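Long-range contacts in tailspike protein (Acinetobacter phage vB_ApiP_P1, PDB 6E1R), which probably recognises and cleaves the capsular polysaccharide of its Acinetobacter host as a trimeric hydrolase at the tail of the phage: residues N434-V445 / S536-T547; N483-V491 / S515-I523. All blocks are in the same frame, centred on the assembly; numbering follows the deposited sequence.

Contact 1: residues N434-V445 / S536-T547; sequences NYKKTINRDFTV and STAGRFAMEVFT
Asp442 is gripped by Arg540 through both carboxylate oxygens: NE of Arg540 reaches OD1 of Asp442 at 2.6 Å, on its syn lone pair, and NH2 of Arg540 meets OD2 of Asp442 at 2.9 Å. The two groups are nearly coplanar (13°), and this two-pronged salt bridge fixes the rotation of both. Asn440 lies alongside, its CG 3.7 Å above one face of the Arg540 guanidinium and displaced from its centre. These residues belong to two neighbouring antiparallel strands, 435-443 and 539-547, at one side of a five-stranded sheet in the C-terminal domain. A beta bulge between Thr438 and Arg441 shifts the register by one; there a water bridges N of Asn440 and O of Phe541. Further along the same face, OH of Tyr435 donates to OE2 of Glu544 at 2.9 Å, meeting that oxygen on its anti lone pair, the side away from OE1. The Tyr435 ring leans across toward Glu544 and Phe546 because chi1 (156°) sets CG opposite the backbone N, and the ring's CD2 comes to 3.4 Å from CE2 of Phe546. OE1 of Glu544 has a weak hydrogen bond to Asn550 of the third subunit. On the other face, CD1 of Phe443 and CD1 of Phe541 touch at 3.7 Å with the side chains roughly perpendicular, while the selenomethionine Met543 brings its CE to 4.0 Å from CZ of Phe443.

Contact 2: residues N483-V491 / S515-I523; sequences NSAVYELLV and SHPSFTWSI
Tyr487 and Pro517 share the shortest polar bond here: the Tyr487 hydroxyl OH donates to the Pro517 carbonyl O at 2.6 Å, in the carbonyl plane and on a lone pair. The Tyr487 OH in turn accepts from N of Phe519 at 3.0 Å, so two backbone groups of one segment hold the end of a single buried side chain. At the far end ND2 of Asn483 donates to O of Ser515 at 2.9 Å, nearly straight but from well above the carbonyl plane. Pro517, which presents its carbonyl to the tyrosine, is the centre of an inverse gamma turn leading into strand 519-523. That strand and 484-491 belong to different antiparallel sheets and run almost parallel, their axes 9.5 Å apart, so side chains fill the space between the sheets as in a beta sandwich. Among the aromatic contacts, Trp521 points the edge of its five-membered ring at the face of Tyr487, planes at 68°, with NE1 of Trp521 3.2 Å from CG of Tyr487. Its chi1 (-59°) sets CG opposite the carbonyl carbon and lays one indole face against CD1 of Leu489, a CH-pi contact; CB of Phe519 lies over the opposite face. Aliphatic packing continues at both ends: CB of Ala485 against CG of Pro517 at 3.8 Å, and CG1 of Val491 against CD1 of Ile523, also at 3.8 Å.

In the fold
Both contacts lie in the C-terminal beta domain, beyond the long run of parallel strands that forms the body of the spike, and their centres are about 9 Å apart. Along the chain the order is 434-445, 483-491, 515-523, 536-547, so contact 1 brackets contact 2. Strands 435-443, 539-548 and 484-494 share one five-stranded antiparallel sheet; contact 1 pairs two of its strands, whereas contact 2 joins it to the four-stranded sheet containing 519-523. Phe519 links the two contacts, packing on Phe443, Phe541 and Met543. Both also reach neighbouring subunits, tying this domain into the trimer.

Contact 1: residues N434-V445 / S536-T547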
# COMPACT_ATOMS: atom_id res chain seq x y z
N ASN A 434 -9.78 -10.65 34.91
CA ASN A 434 -10.76 -11.65 35.31
C ASN A 434 -11.77 -11.05 36.29
O ASN A 434 -12.07 -11.60 37.35
CB ASN A 434 -10.08 -12.89 35.90
CG ASN A 434 -9.14 -13.56 34.92
OD1 ASN A 434 -9.26 -13.40 33.71
ND2 ASN A 434 -8.18 -14.31 35.44
N TYR A 435 -12.29 -9.89 35.91
CA TYR A 435 -13.04 -9.01 36.78
C TYR A 435 -14.53 -9.06 36.44
O TYR A 435 -14.90 -9.15 35.26
CB TYR A 435 -12.50 -7.58 36.66
CG TYR A 435 -13.44 -6.45 37.02
CD1 TYR A 435 -14.31 -5.91 36.08
CD2 TYR A 435 -13.42 -5.88 38.29
CE1 TYR A 435 -15.15 -4.86 36.40
CE2 TYR A 435 -14.26 -4.83 38.62
CZ TYR A 435 -15.12 -4.33 37.67
OH TYR A 435 -15.96 -3.28 37.98
N LYS A 436 -15.37 -9.01 37.47
CA LYS A 436 -16.81 -8.98 37.28
C LYS A 436 -17.44 -8.03 38.29
O LYS A 436 -17.03 -8.00 39.45
CB LYS A 436 -17.45 -10.37 37.41
CG LYS A 436 -18.88 -10.41 36.89
CD LYS A 436 -19.75 -11.34 37.71
CE LYS A 436 -21.19 -11.30 37.22
NZ LYS A 436 -21.76 -9.93 37.30
N LYS A 437 -18.42 -7.26 37.83
CA LYS A 437 -19.15 -6.30 38.65
C LYS A 437 -20.60 -6.72 38.74
O LYS A 437 -21.24 -7.03 37.73
CB LYS A 437 -19.05 -4.90 38.03
CG LYS A 437 -19.80 -3.80 38.79
CD LYS A 437 -19.03 -3.28 39.97
CE LYS A 437 -19.55 -1.92 40.41
NZ LYS A 437 -19.42 -0.91 39.32
N THR A 438 -21.13 -6.75 39.97
CA THR A 438 -22.54 -7.00 40.20
C THR A 438 -23.06 -5.90 41.11
O THR A 438 -22.54 -5.70 42.21
CB THR A 438 -22.77 -8.38 40.83
OG1 THR A 438 -22.04 -9.36 40.10
CG2 THR A 438 -24.25 -8.73 40.79
N ILE A 439 -24.08 -5.18 40.65
CA ILE A 439 -24.62 -4.05 41.40
C ILE A 439 -26.03 -4.37 41.86
O ILE A 439 -26.58 -5.43 41.54
CB ILE A 439 -24.59 -2.76 40.56
CG1 ILE A 439 -25.52 -2.88 39.35
CG2 ILE A 439 -23.17 -2.45 40.11
CD1 ILE A 439 -25.72 -1.59 38.60
N ASN A 440 -26.63 -3.44 42.62
CA ASN A 440 -28.01 -3.57 43.09
C ASN A 440 -28.22 -4.84 43.91
O ASN A 440 -29.25 -5.51 43.80
CB ASN A 440 -28.99 -3.49 41.92
CG ASN A 440 -28.85 -2.21 41.13
OD1 ASN A 440 -28.34 -1.21 41.63
ND2 ASN A 440 -29.30 -2.24 39.87
N ARG A 441 -27.22 -5.19 44.72
CA ARG A 441 -27.35 -6.30 45.66
C ARG A 441 -28.05 -5.79 46.90
O ARG A 441 -27.43 -5.22 47.80
CB ARG A 441 -25.98 -6.90 45.98
CG ARG A 441 -25.18 -7.35 44.76
CD ARG A 441 -25.84 -8.51 44.03
NE ARG A 441 -26.92 -8.08 43.14
CZ ARG A 441 -27.72 -8.91 42.48
NH1 ARG A 441 -27.58 -10.22 42.61
NH2 ARG A 441 -28.68 -8.43 41.70
N ASP A 442 -29.37 -5.99 46.95
CA ASP A 442 -30.20 -5.45 48.02
C ASP A 442 -30.38 -6.50 49.11
O ASP A 442 -30.83 -7.62 48.83
CB ASP A 442 -31.55 -5.00 47.47
CG ASP A 442 -31.41 -4.05 46.29
OD1 ASP A 442 -30.46 -3.24 46.30
OD2 ASP A 442 -32.24 -4.12 45.36
N PHE A 443 -30.03 -6.14 50.34
CA PHE A 443 -30.05 -7.06 51.47
C PHE A 443 -31.01 -6.57 52.54
O PHE A 443 -31.21 -5.36 52.73
CB PHE A 443 -28.66 -7.21 52.09
CG PHE A 443 -27.67 -7.93 51.22
CD1 PHE A 443 -26.94 -7.24 50.27
CD2 PHE A 443 -27.47 -9.29 51.36
CE1 PHE A 443 -26.03 -7.90 49.47
CE2 PHE A 443 -26.56 -9.96 50.56
CZ PHE A 443 -25.84 -9.26 49.62
N THR A 444 -31.60 -7.52 53.25
CA THR A 444 -32.19 -7.30 54.56
C THR A 444 -31.33 -8.01 55.59
O THR A 444 -30.38 -8.72 55.26
CB THR A 444 -33.64 -7.79 54.61
OG1 THR A 444 -33.69 -9.20 54.38
CG2 THR A 444 -34.49 -7.09 53.56
N VAL A 445 -31.67 -7.81 56.87
CA VAL A 445 -30.87 -8.37 57.95
C VAL A 445 -30.82 -9.89 57.81
O VAL A 445 -31.83 -10.58 57.97
CB VAL A 445 -31.43 -7.96 59.33
CG1 VAL A 445 -30.65 -8.64 60.44
CG2 VAL A 445 -31.37 -6.45 59.48
N SER A 536 -25.95 -6.23 61.39
CA SER A 536 -26.98 -5.25 61.05
C SER A 536 -26.97 -4.87 59.58
O SER A 536 -27.75 -3.99 59.18
CB SER A 536 -26.81 -3.99 61.91
OG SER A 536 -26.81 -4.31 63.29
N THR A 537 -26.12 -5.50 58.77
CA THR A 537 -25.96 -5.11 57.37
C THR A 537 -27.27 -5.23 56.61
O THR A 537 -27.92 -6.28 56.62
CB THR A 537 -24.89 -5.97 56.71
OG1 THR A 537 -23.60 -5.67 57.27
CG2 THR A 537 -24.86 -5.74 55.20
N ALA A 538 -27.67 -4.14 55.96
CA ALA A 538 -28.88 -4.11 55.16
C ALA A 538 -28.83 -2.91 54.22
O ALA A 538 -28.37 -1.84 54.61
CB ALA A 538 -30.14 -4.05 56.04
N GLY A 539 -29.31 -3.11 52.99
CA GLY A 539 -29.37 -2.06 52.00
C GLY A 539 -28.81 -2.54 50.68
O GLY A 539 -28.67 -3.75 50.44
N ARG A 540 -28.48 -1.58 49.82
CA ARG A 540 -27.97 -1.87 48.48
C ARG A 540 -26.45 -1.84 48.47
O ARG A 540 -25.84 -0.86 48.91
CB ARG A 540 -28.53 -0.87 47.46
CG ARG A 540 -27.91 -0.99 46.08
CD ARG A 540 -28.80 -0.37 45.03
NE ARG A 540 -30.05 -1.11 44.90
CZ ARG A 540 -30.99 -0.85 44.00
NH1 ARG A 540 -30.84 0.15 43.15
NH2 ARG A 540 -32.09 -1.59 43.97
N PHE A 541 -25.85 -2.91 47.97
CA PHE A 541 -24.40 -3.06 47.91
C PHE A 541 -23.99 -3.47 46.50
O PHE A 541 -24.83 -3.82 45.67
CB PHE A 541 -23.90 -4.07 48.95
CG PHE A 541 -24.17 -3.67 50.37
CD1 PHE A 541 -25.40 -3.93 50.96
CD2 PHE A 541 -23.19 -3.04 51.12
CE1 PHE A 541 -25.65 -3.56 52.26
CE2 PHE A 541 -23.44 -2.67 52.43
CZ PHE A 541 -24.67 -2.93 53.00
N ALA A 542 -22.69 -3.43 46.25
CA ALA A 542 -22.14 -3.81 44.95
C ALA A 542 -20.82 -4.53 45.16
O ALA A 542 -19.95 -4.04 45.89
CB ALA A 542 -21.94 -2.58 44.06
N MSE A 543 -20.66 -5.67 44.50
CA MSE A 543 -19.44 -6.46 44.62
C MSE A 543 -18.59 -6.38 43.36
O MSE A 543 -19.10 -6.17 42.25
CB MSE A 543 -19.76 -7.93 44.91
CG MSE A 543 -20.11 -8.24 46.36
SE MSE A 543 -21.79 -7.46 46.95
CE MSE A 543 -22.11 -8.59 48.50
N GLU A 544 -17.28 -6.55 43.53
CA GLU A 544 -16.33 -6.66 42.43
C GLU A 544 -15.46 -7.87 42.69
O GLU A 544 -14.75 -7.92 43.70
CB GLU A 544 -15.48 -5.39 42.29
CG GLU A 544 -16.25 -4.19 41.79
CD GLU A 544 -15.42 -2.92 41.75
OE1 GLU A 544 -14.91 -2.51 42.82
OE2 GLU A 544 -15.27 -2.34 40.66
N VAL A 545 -15.51 -8.84 41.78
CA VAL A 545 -14.83 -10.12 41.96
C VAL A 545 -13.65 -10.19 41.01
O VAL A 545 -13.76 -9.84 39.83
CB VAL A 545 -15.80 -11.30 41.74
CG1 VAL A 545 -15.10 -12.63 42.03
CG2 VAL A 545 -17.04 -11.15 42.61
N PHE A 546 -12.51 -10.66 41.52
CA PHE A 546 -11.29 -10.86 40.74
C PHE A 546 -10.88 -12.32 40.93
O PHE A 546 -10.51 -12.72 42.04
CB PHE A 546 -10.18 -9.92 41.19
CG PHE A 546 -10.56 -8.46 41.17
CD1 PHE A 546 -11.27 -7.90 42.22
CD2 PHE A 546 -10.19 -7.65 40.11
CE1 PHE A 546 -11.62 -6.56 42.21
CE2 PHE A 546 -10.54 -6.31 40.09
CZ PHE A 546 -11.25 -5.77 41.14
N THR A 547 -10.93 -13.10 39.86
CA THR A 547 -10.70 -14.53 39.94
C THR A 547 -9.29 -14.89 39.47
O THR A 547 -8.67 -14.16 38.69
CB THR A 547 -11.73 -15.31 39.11
OG1 THR A 547 -11.38 -15.23 37.72
CG2 THR A 547 -13.12 -14.73 39.31
O HOH W 1 -25.48 -1.29 43.76

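Contact 2: residues N483-V491 / S515-I523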
# COMPACT_ATOMS: atom_id res chain seq x y z
N ASN A 483 -17.97 2.84 52.46
CA ASN A 483 -17.72 1.65 53.26
C ASN A 483 -17.30 0.49 52.36
O ASN A 483 -18.00 0.14 51.41
CB ASN A 483 -18.96 1.27 54.07
CG ASN A 483 -19.30 2.30 55.13
OD1 ASN A 483 -18.45 3.08 55.55
ND2 ASN A 483 -20.56 2.31 55.56
N SER A 484 -16.15 -0.10 52.67
CA SER A 484 -15.55 -1.12 51.81
C SER A 484 -15.10 -2.31 52.65
O SER A 484 -14.78 -2.18 53.83
CB SER A 484 -14.36 -0.55 51.02
OG SER A 484 -13.70 -1.57 50.30
N ALA A 485 -15.07 -3.47 52.01
CA ALA A 485 -14.58 -4.69 52.62
C ALA A 485 -14.04 -5.61 51.53
O ALA A 485 -14.61 -5.68 50.44
CB ALA A 485 -15.67 -5.40 53.43
N VAL A 486 -12.95 -6.30 51.83
CA VAL A 486 -12.31 -7.21 50.89
C VAL A 486 -12.32 -8.61 51.49
O VAL A 486 -12.16 -8.78 52.70
CB VAL A 486 -10.87 -6.76 50.55
CG1 VAL A 486 -10.89 -5.42 49.84
CG2 VAL A 486 -10.01 -6.70 51.79
N TYR A 487 -12.52 -9.61 50.63
CA TYR A 487 -12.58 -11.00 51.04
C TYR A 487 -11.72 -11.83 50.10
O TYR A 487 -11.74 -11.63 48.88
CB TYR A 487 -14.02 -11.52 51.04
CG TYR A 487 -14.98 -10.69 51.86
CD1 TYR A 487 -15.58 -9.56 51.33
CD2 TYR A 487 -15.30 -11.05 53.17
CE1 TYR A 487 -16.46 -8.80 52.07
CE2 TYR A 487 -16.18 -10.29 53.92
CZ TYR A 487 -16.76 -9.17 53.37
OH TYR A 487 -17.64 -8.41 54.11
N GLU A 488 -10.97 -12.78 50.67
CA GLU A 488 -10.13 -13.68 49.90
C GLU A 488 -10.69 -15.09 50.05
O GLU A 488 -10.73 -15.63 51.16
CB GLU A 488 -8.68 -13.62 50.40
CG GLU A 488 -7.69 -14.41 49.57
CD GLU A 488 -7.16 -13.62 48.38
OE1 GLU A 488 -7.86 -12.71 47.90
OE2 GLU A 488 -6.03 -13.91 47.93
N LEU A 489 -11.13 -15.68 48.94
CA LEU A 489 -11.86 -16.94 48.97
C LEU A 489 -11.19 -17.96 48.08
O LEU A 489 -10.82 -17.65 46.94
CB LEU A 489 -13.32 -16.74 48.53
CG LEU A 489 -14.11 -15.64 49.25
CD1 LEU A 489 -15.47 -15.46 48.61
CD2 LEU A 489 -14.25 -15.95 50.73
N LEU A 490 -11.04 -19.18 48.59
CA LEU A 490 -10.65 -20.34 47.80
C LEU A 490 -11.89 -21.17 47.52
O LEU A 490 -12.61 -21.54 48.45
CB LEU A 490 -9.60 -21.18 48.53
CG LEU A 490 -8.14 -20.75 48.44
CD1 LEU A 490 -7.24 -21.78 49.11
CD2 LEU A 490 -7.73 -20.54 46.99
N VAL A 491 -12.13 -21.47 46.24
CA VAL A 491 -13.32 -22.20 45.84
C VAL A 491 -12.93 -23.36 44.94
O VAL A 491 -11.95 -23.30 44.19
CB VAL A 491 -14.35 -21.28 45.13
CG1 VAL A 491 -14.85 -20.21 46.09
CG2 VAL A 491 -13.74 -20.66 43.88
N SER A 515 -24.90 0.03 56.89
CA SER A 515 -24.19 0.40 55.67
C SER A 515 -22.83 -0.29 55.53
O SER A 515 -22.08 0.04 54.61
CB SER A 515 -24.00 1.92 55.63
OG SER A 515 -23.25 2.38 56.74
N HIS A 516 -22.50 -1.23 56.41
CA HIS A 516 -21.21 -1.90 56.32
C HIS A 516 -21.30 -3.09 55.37
O HIS A 516 -22.23 -3.90 55.49
CB HIS A 516 -20.74 -2.37 57.69
CG HIS A 516 -20.45 -1.26 58.65
ND1 HIS A 516 -19.91 -1.47 59.90
CD2 HIS A 516 -20.62 0.08 58.54
CE1 HIS A 516 -19.76 -0.31 60.51
NE2 HIS A 516 -20.19 0.64 59.71
N PRO A 517 -20.38 -3.23 54.42
CA PRO A 517 -20.43 -4.36 53.46
C PRO A 517 -19.90 -5.66 54.06
O PRO A 517 -18.87 -6.21 53.66
CB PRO A 517 -19.55 -3.84 52.31
CG PRO A 517 -18.55 -2.98 52.99
CD PRO A 517 -19.26 -2.31 54.14
N SER A 518 -20.63 -6.18 55.04
CA SER A 518 -20.22 -7.36 55.80
C SER A 518 -21.03 -8.56 55.34
O SER A 518 -22.26 -8.56 55.45
CB SER A 518 -20.42 -7.12 57.30
OG SER A 518 -19.84 -5.89 57.69
N PHE A 519 -20.35 -9.58 54.82
CA PHE A 519 -21.03 -10.73 54.24
C PHE A 519 -20.25 -12.00 54.51
O PHE A 519 -19.01 -11.99 54.59
CB PHE A 519 -21.24 -10.54 52.73
CG PHE A 519 -21.92 -9.25 52.37
CD1 PHE A 519 -23.29 -9.12 52.49
CD2 PHE A 519 -21.18 -8.17 51.92
CE1 PHE A 519 -23.91 -7.93 52.17
CE2 PHE A 519 -21.80 -6.98 51.59
CZ PHE A 519 -23.17 -6.86 51.72
N THR A 520 -20.98 -13.10 54.64
CA THR A 520 -20.42 -14.45 54.67
C THR A 520 -20.72 -15.13 53.35
O THR A 520 -21.82 -14.99 52.80
CB THR A 520 -20.99 -15.26 55.84
OG1 THR A 520 -20.70 -14.59 57.08
CG2 THR A 520 -20.40 -16.66 55.87
N TRP A 521 -19.76 -15.89 52.84
CA TRP A 521 -19.79 -16.38 51.47
C TRP A 521 -20.02 -17.88 51.41
O TRP A 521 -19.48 -18.64 52.22
CB TRP A 521 -18.48 -16.02 50.75
CG TRP A 521 -18.26 -14.55 50.73
CD1 TRP A 521 -17.55 -13.81 51.64
CD2 TRP A 521 -18.78 -13.61 49.78
NE1 TRP A 521 -17.58 -12.48 51.30
CE2 TRP A 521 -18.33 -12.34 50.16
CE3 TRP A 521 -19.57 -13.74 48.64
CZ2 TRP A 521 -18.65 -11.19 49.44
CZ3 TRP A 521 -19.88 -12.60 47.92
CH2 TRP A 521 -19.43 -11.34 48.32
N SER A 522 -20.84 -18.29 50.45
CA SER A 522 -21.17 -19.70 50.24
C SER A 522 -21.38 -19.92 48.75
O SER A 522 -21.36 -18.99 47.94
CB SER A 522 -22.41 -20.11 51.03
OG SER A 522 -23.55 -19.36 50.61
N ILE A 523 -21.59 -21.19 48.39
CA ILE A 523 -21.89 -21.59 47.02
C ILE A 523 -23.08 -22.54 47.07
O ILE A 523 -23.03 -23.56 47.77
CB ILE A 523 -20.69 -22.26 46.32
CG1 ILE A 523 -19.47 -21.34 46.35
CG2 ILE A 523 -21.05 -22.62 44.89
CD1 ILE A 523 -18.22 -21.97 45.76